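Local coordinates for protein epoxyqueuosine reductase (Streptococcus thermophilus, PDB 5D6S) that belongs to the QueG family of epoxyqueuosine reductases and holds cobalamin together with two iron/sulfur clusters in a single chain, at residues 67-72 against 231-236; 116-121 against 257-262; 221-226 against 236-241. All coordinates share one frame; numbering follows the deposited sequence.

Contact 1 of 3, residues 67-72 against 231-236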
loop_
_atom_site.group_PDB
_atom_site.type_symbol
_atom_site.label_atom_id
_atom_site.label_comp_id
_atom_site.label_asym_id
_atom_site.label_seq_id
_atom_site.Cartn_x
_atom_site.Cartn_y
_atom_site.Cartn_z
ATOM N N GLU A 67 -9.115 -14.361 14.560
ATOM C CA GLU A 67 -8.747 -15.330 13.517
ATOM C C GLU A 67 -7.347 -15.134 12.902
ATOM O O GLU A 67 -6.935 -15.915 12.055
ATOM C CB GLU A 67 -9.780 -15.296 12.390
ATOM C CG GLU A 67 -11.175 -15.709 12.845
ATOM C CD GLU A 67 -12.136 -15.952 11.691
ATOM O OE1 GLU A 67 -12.052 -15.256 10.653
ATOM O OE2 GLU A 67 -12.961 -16.877 11.817
ATOM N N GLY A 68 -6.641 -14.085 13.311
ATOM C CA GLY A 68 -5.265 -13.840 12.891
ATOM C C GLY A 68 -5.112 -13.331 11.476
ATOM O O GLY A 68 -4.100 -13.570 10.843
ATOM N N ARG A 69 -6.119 -12.620 10.990
ATOM C CA ARG A 69 -6.152 -12.136 9.617
ATOM C C ARG A 69 -5.718 -10.656 9.529
ATOM O O ARG A 69 -5.723 -10.038 8.455
ATOM C CB ARG A 69 -7.561 -12.321 9.016
ATOM C CG ARG A 69 -8.057 -13.767 8.974
ATOM C CD ARG A 69 -9.482 -13.922 8.422
ATOM N NE ARG A 69 -10.167 -12.634 8.282
ATOM C CZ ARG A 69 -11.128 -12.151 9.067
ATOM N NH1 ARG A 69 -11.611 -12.830 10.095
ATOM N NH2 ARG A 69 -11.610 -10.956 8.815
ATOM N N THR A 70 -5.314 -10.118 10.662
ATOM C CA THR A 70 -4.868 -8.743 10.782
ATOM C C THR A 70 -3.343 -8.605 10.502
ATOM O O THR A 70 -2.561 -9.508 10.808
ATOM C CB THR A 70 -5.173 -8.213 12.190
ATOM O OG1 THR A 70 -4.597 -6.916 12.329
ATOM C CG2 THR A 70 -4.557 -9.100 13.286
ATOM N N THR A 71 -2.929 -7.465 9.939
ATOM C CA THR A 71 -1.506 -7.230 9.586
ATOM C C THR A 71 -0.627 -6.820 10.745
ATOM O O THR A 71 0.573 -7.087 10.729
ATOM C CB THR A 71 -1.302 -6.095 8.562
ATOM O OG1 THR A 71 -1.794 -4.868 9.107
ATOM C CG2 THR A 71 -2.009 -6.397 7.312
ATOM N N GLY A 72 -1.198 -6.088 11.690
ATOM C CA GLY A 72 -0.422 -5.418 12.724
ATOM C C GLY A 72 -0.291 -3.930 12.495
ATOM O O GLY A 72 0.208 -3.220 13.351
ATOM N N THR A 231 -13.797 -8.389 2.920
ATOM C CA THR A 231 -12.994 -8.783 4.065
ATOM C C THR A 231 -11.886 -9.703 3.569
ATOM O O THR A 231 -11.948 -10.191 2.433
ATOM C CB THR A 231 -13.920 -9.383 5.134
ATOM O OG1 THR A 231 -13.897 -8.514 6.271
ATOM C CG2 THR A 231 -13.576 -10.811 5.563
ATOM N N MET A 232 -10.867 -9.924 4.397
ATOM C CA MET A 232 -9.559 -10.373 3.891
ATOM C C MET A 232 -8.743 -11.175 4.898
ATOM O O MET A 232 -8.819 -10.907 6.087
ATOM C CB MET A 232 -8.794 -9.105 3.504
ATOM C CG MET A 232 -7.338 -9.280 3.175
ATOM S SD MET A 232 -6.569 -7.662 2.981
ATOM C CE MET A 232 -6.828 -7.334 1.238
ATOM N N ASN A 233 -7.971 -12.157 4.432
ATOM C CA ASN A 233 -6.800 -12.620 5.227
ATOM C C ASN A 233 -5.543 -11.797 4.898
ATOM O O ASN A 233 -4.804 -12.148 3.999
ATOM C CB ASN A 233 -6.491 -14.088 5.015
ATOM C CG ASN A 233 -5.397 -14.584 5.952
ATOM O OD1 ASN A 233 -5.145 -15.779 6.060
ATOM N ND2 ASN A 233 -4.807 -13.683 6.696
ATOM N N ALA A 234 -5.345 -10.671 5.589
ATOM C CA ALA A 234 -4.392 -9.641 5.147
ATOM C C ALA A 234 -2.944 -10.119 5.186
ATOM O O ALA A 234 -2.075 -9.657 4.452
ATOM C CB ALA A 234 -4.556 -8.401 6.008
ATOM N N ARG A 235 -2.701 -10.968 6.159
ATOM C CA ARG A 235 -1.568 -11.817 6.260
ATOM C C ARG A 235 -1.143 -12.416 4.903
ATOM O O ARG A 235 0.043 -12.669 4.715
ATOM C CB ARG A 235 -2.002 -12.941 7.185
ATOM C CG ARG A 235 -1.169 -13.242 8.411
ATOM C CD ARG A 235 -1.087 -12.116 9.415
ATOM N NE ARG A 235 0.317 -12.100 9.806
ATOM C CZ ARG A 235 0.992 -11.067 10.302
ATOM N NH1 ARG A 235 0.417 -9.908 10.555
ATOM N NH2 ARG A 235 2.271 -11.222 10.539
ATOM N N ARG A 236 -2.080 -12.646 3.977
ATOM C CA ARG A 236 -1.752 -13.169 2.622
ATOM C C ARG A 236 -1.907 -12.137 1.502
ATOM O O ARG A 236 -1.776 -12.454 0.340
ATOM C CB ARG A 236 -2.585 -14.397 2.281
ATOM C CG ARG A 236 -2.404 -15.548 3.260
ATOM C CD ARG A 236 -3.253 -16.785 2.944
ATOM N NE ARG A 236 -3.245 -17.077 1.508
ATOM C CZ ARG A 236 -2.257 -17.692 0.866
ATOM N NH1 ARG A 236 -1.166 -18.144 1.523
ATOM N NH2 ARG A 236 -2.353 -17.865 -0.436
#

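Contact 2 of 3, residues 116-121 against 257-262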
loop_
_atom_site.group_PDB
_atom_site.type_symbol
_atom_site.label_atom_id
_atom_site.label_comp_id
_atom_site.label_asym_id
_atom_site.label_seq_id
_atom_site.Cartn_x
_atom_site.Cartn_y
_atom_site.Cartn_z
ATOM N N ARG A 116 13.880 -3.042 -14.795
ATOM C CA ARG A 116 13.130 -2.215 -13.855
ATOM C C ARG A 116 12.032 -3.030 -13.147
ATOM O O ARG A 116 11.469 -3.963 -13.714
ATOM C CB ARG A 116 12.472 -1.047 -14.588
ATOM C CG ARG A 116 13.429 -0.048 -15.200
ATOM C CD ARG A 116 12.714 1.056 -15.982
ATOM N NE ARG A 116 13.098 2.357 -15.436
ATOM C CZ ARG A 116 14.035 3.149 -15.928
ATOM N NH1 ARG A 116 14.329 4.287 -15.309
ATOM N NH2 ARG A 116 14.669 2.835 -17.049
ATOM N N GLY A 117 11.755 -2.671 -11.901
ATOM C CA GLY A 117 10.607 -3.206 -11.191
ATOM C C GLY A 117 9.505 -2.172 -11.191
ATOM O O GLY A 117 9.718 -1.025 -11.587
ATOM N N LYS A 118 8.315 -2.588 -10.787
ATOM C CA LYS A 118 7.178 -1.684 -10.628
ATOM C C LYS A 118 6.911 -1.472 -9.148
ATOM O O LYS A 118 7.255 -2.281 -8.310
ATOM C CB LYS A 118 5.903 -2.242 -11.270
ATOM C CG LYS A 118 5.980 -2.652 -12.736
ATOM C CD LYS A 118 4.773 -3.527 -13.107
ATOM C CE LYS A 118 4.932 -4.238 -14.444
ATOM N NZ LYS A 118 5.050 -3.282 -15.579
ATOM N N ILE A 119 6.216 -0.403 -8.847
ATOM C CA ILE A 119 5.934 -0.017 -7.486
ATOM C C ILE A 119 4.585 0.725 -7.507
ATOM O O ILE A 119 4.411 1.653 -8.263
ATOM C CB ILE A 119 7.075 0.842 -6.912
ATOM C CG1 ILE A 119 6.479 1.599 -5.691
ATOM C CG2 ILE A 119 7.664 1.668 -8.055
ATOM C CD1 ILE A 119 6.409 3.113 -5.652
ATOM N N THR A 120 3.624 0.264 -6.700
ATOM C CA THR A 120 2.205 0.697 -6.775
ATOM C C THR A 120 1.982 2.192 -6.994
ATOM O O THR A 120 2.678 3.017 -6.403
ATOM C CB THR A 120 1.397 0.301 -5.516
ATOM O OG1 THR A 120 0.081 0.852 -5.610
ATOM C CG2 THR A 120 2.025 0.830 -4.263
ATOM N N PRO A 121 1.010 2.548 -7.850
ATOM C CA PRO A 121 0.709 3.969 -8.091
ATOM C C PRO A 121 0.258 4.692 -6.826
ATOM O O PRO A 121 0.375 5.915 -6.758
ATOM C CB PRO A 121 -0.428 3.948 -9.119
ATOM C CG PRO A 121 -0.720 2.518 -9.455
ATOM C CD PRO A 121 0.071 1.634 -8.542
ATOM N N LYS A 257 6.030 -10.915 -8.642
ATOM C CA LYS A 257 6.600 -10.691 -9.980
ATOM C C LYS A 257 7.662 -9.633 -9.865
ATOM O O LYS A 257 8.649 -9.847 -9.171
ATOM C CB LYS A 257 5.513 -10.325 -10.986
ATOM C CG LYS A 257 4.556 -11.469 -11.315
ATOM C CD LYS A 257 3.730 -11.136 -12.547
ATOM C CE LYS A 257 3.241 -12.386 -13.277
ATOM N NZ LYS A 257 2.158 -13.079 -12.536
ATOM N N THR A 258 7.436 -8.468 -10.449
ATOM C CA THR A 258 8.394 -7.349 -10.339
ATOM C C THR A 258 7.835 -6.177 -9.549
ATOM O O THR A 258 8.431 -5.127 -9.483
ATOM C CB THR A 258 8.815 -6.841 -11.740
ATOM O OG1 THR A 258 7.662 -6.367 -12.455
ATOM C CG2 THR A 258 9.469 -7.965 -12.528
ATOM N N VAL A 259 6.685 -6.365 -8.926
ATOM C CA VAL A 259 6.068 -5.304 -8.127
ATOM C C VAL A 259 6.680 -5.343 -6.741
ATOM O O VAL A 259 6.305 -6.201 -5.930
ATOM C CB VAL A 259 4.533 -5.464 -8.033
ATOM C CG1 VAL A 259 3.943 -4.314 -7.256
ATOM C CG2 VAL A 259 3.903 -5.484 -9.421
ATOM N N ILE A 260 7.601 -4.414 -6.480
ATOM C CA ILE A 260 8.386 -4.426 -5.255
ATOM C C ILE A 260 7.780 -3.647 -4.102
ATOM O O ILE A 260 8.360 -3.567 -3.027
ATOM C CB ILE A 260 9.817 -3.890 -5.467
ATOM C CG1 ILE A 260 9.809 -2.406 -5.784
ATOM C CG2 ILE A 260 10.548 -4.712 -6.523
ATOM C CD1 ILE A 260 11.182 -1.823 -6.050
ATOM N N TYR A 261 6.611 -3.079 -4.314
ATOM C CA TYR A 261 5.870 -2.401 -3.238
ATOM C C TYR A 261 4.374 -2.321 -3.568
ATOM O O TYR A 261 3.977 -1.777 -4.593
ATOM C CB TYR A 261 6.410 -0.990 -2.973
ATOM C CG TYR A 261 5.843 -0.407 -1.708
ATOM C CD1 TYR A 261 6.334 -0.796 -0.475
ATOM C CD2 TYR A 261 4.776 0.493 -1.734
ATOM C CE1 TYR A 261 5.796 -0.307 0.709
ATOM C CE2 TYR A 261 4.246 1.006 -0.557
ATOM C CZ TYR A 261 4.755 0.584 0.668
ATOM O OH TYR A 261 4.224 1.038 1.860
ATOM N N GLY A 262 3.545 -2.890 -2.704
ATOM C CA GLY A 262 2.108 -2.889 -2.929
ATOM C C GLY A 262 1.676 -3.902 -3.969
ATOM O O GLY A 262 2.496 -4.645 -4.529
#

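Contact 3 of 3, residues 221-226 against 236-241. With SF4 (iron/sulfur cluster), chain G.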
loop_
_atom_site.group_PDB
_atom_site.type_symbol
_atom_site.label_atom_id
_atom_site.label_comp_id
_atom_site.label_asym_id
_atom_site.label_seq_id
_atom_site.Cartn_x
_atom_site.Cartn_y
_atom_site.Cartn_z
ATOM N N CYS A 221 -7.065 -12.148 -7.467
ATOM C CA CYS A 221 -6.118 -12.095 -6.337
ATOM C C CYS A 221 -5.237 -13.334 -6.372
ATOM O O CYS A 221 -5.755 -14.433 -6.213
ATOM C CB CYS A 221 -6.831 -12.044 -4.989
ATOM S SG CYS A 221 -5.738 -11.896 -3.538
ATOM N N PRO A 222 -3.913 -13.152 -6.535
ATOM C CA PRO A 222 -2.998 -14.266 -6.751
ATOM C C PRO A 222 -2.754 -15.124 -5.537
ATOM O O PRO A 222 -2.200 -16.217 -5.657
ATOM C CB PRO A 222 -1.693 -13.591 -7.175
ATOM C CG PRO A 222 -1.928 -12.110 -7.111
ATOM C CD PRO A 222 -3.195 -11.876 -6.367
ATOM N N THR A 223 -3.186 -14.651 -4.384
ATOM C CA THR A 223 -3.106 -15.440 -3.164
ATOM C C THR A 223 -4.478 -15.899 -2.672
ATOM O O THR A 223 -4.556 -16.656 -1.707
ATOM C CB THR A 223 -2.442 -14.640 -2.013
ATOM O OG1 THR A 223 -3.198 -13.458 -1.733
ATOM C CG2 THR A 223 -1.048 -14.234 -2.381
ATOM N N SER A 224 -5.550 -15.412 -3.310
ATOM C CA SER A 224 -6.928 -15.665 -2.852
ATOM C C SER A 224 -7.127 -15.214 -1.408
ATOM O O SER A 224 -7.829 -15.868 -0.641
ATOM C CB SER A 224 -7.324 -17.145 -2.949
ATOM O OG SER A 224 -7.235 -17.620 -4.270
ATOM N N CYS A 225 -6.567 -14.065 -1.044
ATOM C CA CYS A 225 -6.719 -13.574 0.346
ATOM C C CYS A 225 -8.147 -13.010 0.607
ATOM O O CYS A 225 -8.679 -13.138 1.722
ATOM C CB CYS A 225 -5.648 -12.534 0.728
ATOM S SG CYS A 225 -5.709 -10.958 -0.187
ATOM N N LEU A 226 -8.740 -12.406 -0.424
ATOM C CA LEU A 226 -10.069 -11.780 -0.324
ATOM C C LEU A 226 -11.137 -12.829 -0.028
ATOM O O LEU A 226 -11.174 -13.868 -0.680
ATOM C CB LEU A 226 -10.405 -11.068 -1.626
ATOM C CG LEU A 226 -9.516 -9.869 -1.910
ATOM C CD1 LEU A 226 -9.554 -9.451 -3.374
ATOM C CD2 LEU A 226 -9.888 -8.684 -1.027
ATOM N N ARG A 236 -2.080 -12.646 3.977
ATOM C CA ARG A 236 -1.752 -13.169 2.622
ATOM C C ARG A 236 -1.907 -12.137 1.502
ATOM O O ARG A 236 -1.776 -12.454 0.340
ATOM C CB ARG A 236 -2.585 -14.397 2.281
ATOM C CG ARG A 236 -2.404 -15.548 3.260
ATOM C CD ARG A 236 -3.253 -16.785 2.944
ATOM N NE ARG A 236 -3.245 -17.077 1.508
ATOM C CZ ARG A 236 -2.257 -17.692 0.866
ATOM N NH1 ARG A 236 -1.166 -18.144 1.523
ATOM N NH2 ARG A 236 -2.353 -17.865 -0.436
ATOM N N CYS A 237 -2.186 -10.895 1.841
ATOM C CA CYS A 237 -2.126 -9.853 0.824
ATOM C C CYS A 237 -0.657 -9.615 0.430
ATOM O O CYS A 237 0.209 -9.473 1.288
ATOM C CB CYS A 237 -2.734 -8.519 1.294
ATOM S SG CYS A 237 -2.985 -7.390 -0.113
ATOM N N LEU A 238 -0.391 -9.553 -0.864
ATOM C CA LEU A 238 0.934 -9.215 -1.342
ATOM C C LEU A 238 1.304 -7.796 -0.983
ATOM O O LEU A 238 2.491 -7.478 -0.882
ATOM C CB LEU A 238 1.015 -9.381 -2.854
ATOM C CG LEU A 238 0.848 -10.803 -3.404
ATOM C CD1 LEU A 238 1.049 -10.755 -4.904
ATOM C CD2 LEU A 238 1.806 -11.783 -2.772
ATOM N N SER A 239 0.316 -6.916 -0.817
ATOM C CA SER A 239 0.644 -5.541 -0.401
ATOM C C SER A 239 1.318 -5.576 0.958
ATOM O O SER A 239 2.267 -4.830 1.238
ATOM C CB SER A 239 -0.590 -4.658 -0.335
ATOM O OG SER A 239 -0.226 -3.305 -0.061
ATOM N N PHE A 240 0.832 -6.483 1.801
ATOM C CA PHE A 240 1.388 -6.680 3.123
ATOM C C PHE A 240 2.738 -7.322 2.994
ATOM O O PHE A 240 3.691 -6.888 3.624
ATOM C CB PHE A 240 0.447 -7.537 3.988
ATOM C CG PHE A 240 1.037 -7.942 5.311
ATOM C CD1 PHE A 240 1.443 -6.982 6.228
ATOM C CD2 PHE A 240 1.243 -9.267 5.611
ATOM C CE1 PHE A 240 2.002 -7.357 7.439
ATOM C CE2 PHE A 240 1.838 -9.635 6.792
ATOM C CZ PHE A 240 2.202 -8.695 7.714
ATOM N N GLN A 241 2.832 -8.354 2.177
ATOM C CA GLN A 241 4.068 -9.115 2.099
ATOM C C GLN A 241 5.227 -8.220 1.672
ATOM O O GLN A 241 6.336 -8.324 2.210
ATOM C CB GLN A 241 3.935 -10.289 1.159
ATOM C CG GLN A 241 3.151 -11.458 1.724
ATOM C CD GLN A 241 3.670 -12.033 3.026
ATOM O OE1 GLN A 241 2.901 -12.281 3.919
ATOM N NE2 GLN A 241 4.964 -12.287 3.121
HETATM FE FE1 SF4 G . -3.947 -8.011 -1.900
HETATM FE FE2 SF4 G . -3.262 -8.177 -4.380
HETATM FE FE3 SF4 G . -5.618 -7.259 -3.736
HETATM FE FE4 SF4 G . -5.106 -9.762 -3.466
HETATM S S1 SF4 G . -5.135 -8.661 -5.234
HETATM S S2 SF4 G . -5.998 -8.486 -2.078
HETATM S S3 SF4 G . -3.024 -9.632 -2.929
HETATM S S4 SF4 G . -3.740 -6.420 -3.275
#

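Contact 1 of 3, residues 67-72 against 231-236
The cobalamin pocket includes Thr71 and Ala234, which meet where the loop 67-72 packs on residues 231-236 of the 4Fe-4S double cluster binding domain. Helix 55-67 ends in a Schellman motif at Gly68, and the chain then runs as a loop alongside its partner. In the middle the two backbones are joined by Ala234 N, which donates to Arg69 O at 3.0 Å. The Arg69 side chain leaves with CG anti to its carbonyl carbon (chi1 -60°) and bends at chi3, which carries its guanidinium along residues 231-233. NE donates to Met232 O at 3.1 Å in a fairly straight bond; the oxygen lies in the guanidinium plane, but the donor sits well above the plane of the carbonyl. NH2 comes to 3.8 Å from Thr231 CG2, while NH1 turns to Glu67 in a salt bridge. The Asn233 amide stands almost perpendicular to this guanidinium, its ND2 beside the start of the arginine chain, 3.6 Å from Arg69 CA. Deeper in the contact, the Thr71 methyl CG2 packs against Ala234 CB at 3.5 Å, and Thr71 OG1 is engaged by Glu74. Thr71, Thr231, Met232 and Ala234 all line the cobalamin pocket, and Met232 also reaches the iron/sulfur cluster. On the more exposed flank Arg235 returns the grip from the other segment. Bends at chi2 and chi3 swing its chain back over Gly68 and Thr70, with Phe240 of helix 238-243 packed against it. Its NH1 donates to Thr70 O at 3.0 Å, in the carbonyl plane and on a lone pair, and more weakly to Thr71 O at 2.8 Å, both oxygens lying at the edge of the guanidinium.

Contact 2 of 3, residues 116-121 against 257-262
Thr258 meets the 116-121 segment first: its carbonyl O accepts from Lys118 N at 2.9 Å, the donor standing well above the carbonyl plane. Its OG1 lies beside the aliphatic part of the Lys118 chain, 4.0 Å from Lys118 CE, while Thr258 CB faces the bare CA of Gly117. At Val259 the CA atoms of the two segments come closest, and Val259 CA makes a CA-H...O contact of 3.3 Å with Lys118 O. That same oxygen is taken by Ile260 N at 2.8 Å, nearly along the C=O axis. Lys118 thus bonds to the residues before and after Val259, the pattern of a single parallel beta bridge; the touching parts run only 20° apart in direction, and they join a loop of the DUF1730 range to one of the 4Fe-4S double cluster binding domain. Ile260 also lays CG1 near Ile119, with Ala328 of helix 318-331 touching its side chain. One residue out of that register, Tyr261 O accepts from Thr120 N at 3.0 Å in a nearly straight bond (168°). Tyr261 CB packs on Ile119 CG1 at 3.8 Å, and the ring extends past the Thr120 methyl toward helix 318-331. At Gly262, whose phi is positive, CA lies 4.0 Å from Thr120 CG2; Thr120 and Gly262 both border cobalamin, and Thr120 OG1 is held by Asp264.

Contact 3 of 3, residues 221-226 against 236-241
A type I turn from Cys221 to Ser224 sets Thr223 beside Arg236, the residue before the N-cap Cys237 of helix 238-243. Two bonds run between this pair in opposite senses. Thr223 OG1 donates to Arg236 O at 2.7 Å, reaching it from above the carbonyl plane. In return, the Arg236 guanidinium, swung round by a bend at chi3, presents its edge to Thr223 O, which NH2 meets on a lone pair at 2.8 Å with an angle of 170°. NH2 also forms a salt bridge with Glu251. The remaining side-chain contacts are apolar: Leu238 CD2 lies against Thr223 CG2 and its CD1 touches Pro222 CG at 3.9 Å, and Phe252 of helix 250-255 touches both Thr223 and Leu238. Cys225 CB packs on the carbonyl carbon of Arg236, with SG 4.1 Å from Cys237 CB.

Beyond this packing the segments share a 4Fe-4S cluster. With SG anti to the backbone N in both, Cys221 binds FE4 at 2.2 Å and Cys237 binds FE1 at 2.1 Å; Cys263 and Cys266 belong to the same pocket. Cys225 N donates to Cys221 SG, and Cys237 SG, at the N-cap, accepts a weak capping bond from Ser239 N. Such N-H groups, with the helix start at Cys237, would be expected to ease the negative charge on the cysteine sulfurs that hold the cluster.

Overall arrangement
Contacts 1 and 3 are neighbours, their centres 9 Å apart: Arg236 ends one segment of contact 1 and begins one of contact 3, but works only in contact 3, and Asn233 N probably bonds to Cys225 O between them. Contact 2 lies farther off and meets contact 3 where Gly262 CA packs near Ser239 OG. Contacts 2 and 3 are buried, contact 1 only partly. Arginines grip carbonyl oxygens in contact 1 (two, from opposite segments) and in contact 3 (one, alongside metal binding); contact 2 instead pairs backbone with backbone. Contacts 1 and 2 tie the 4Fe-4S domain to earlier parts of the chain; contact 3 stays within that domain. All three border cobalamin.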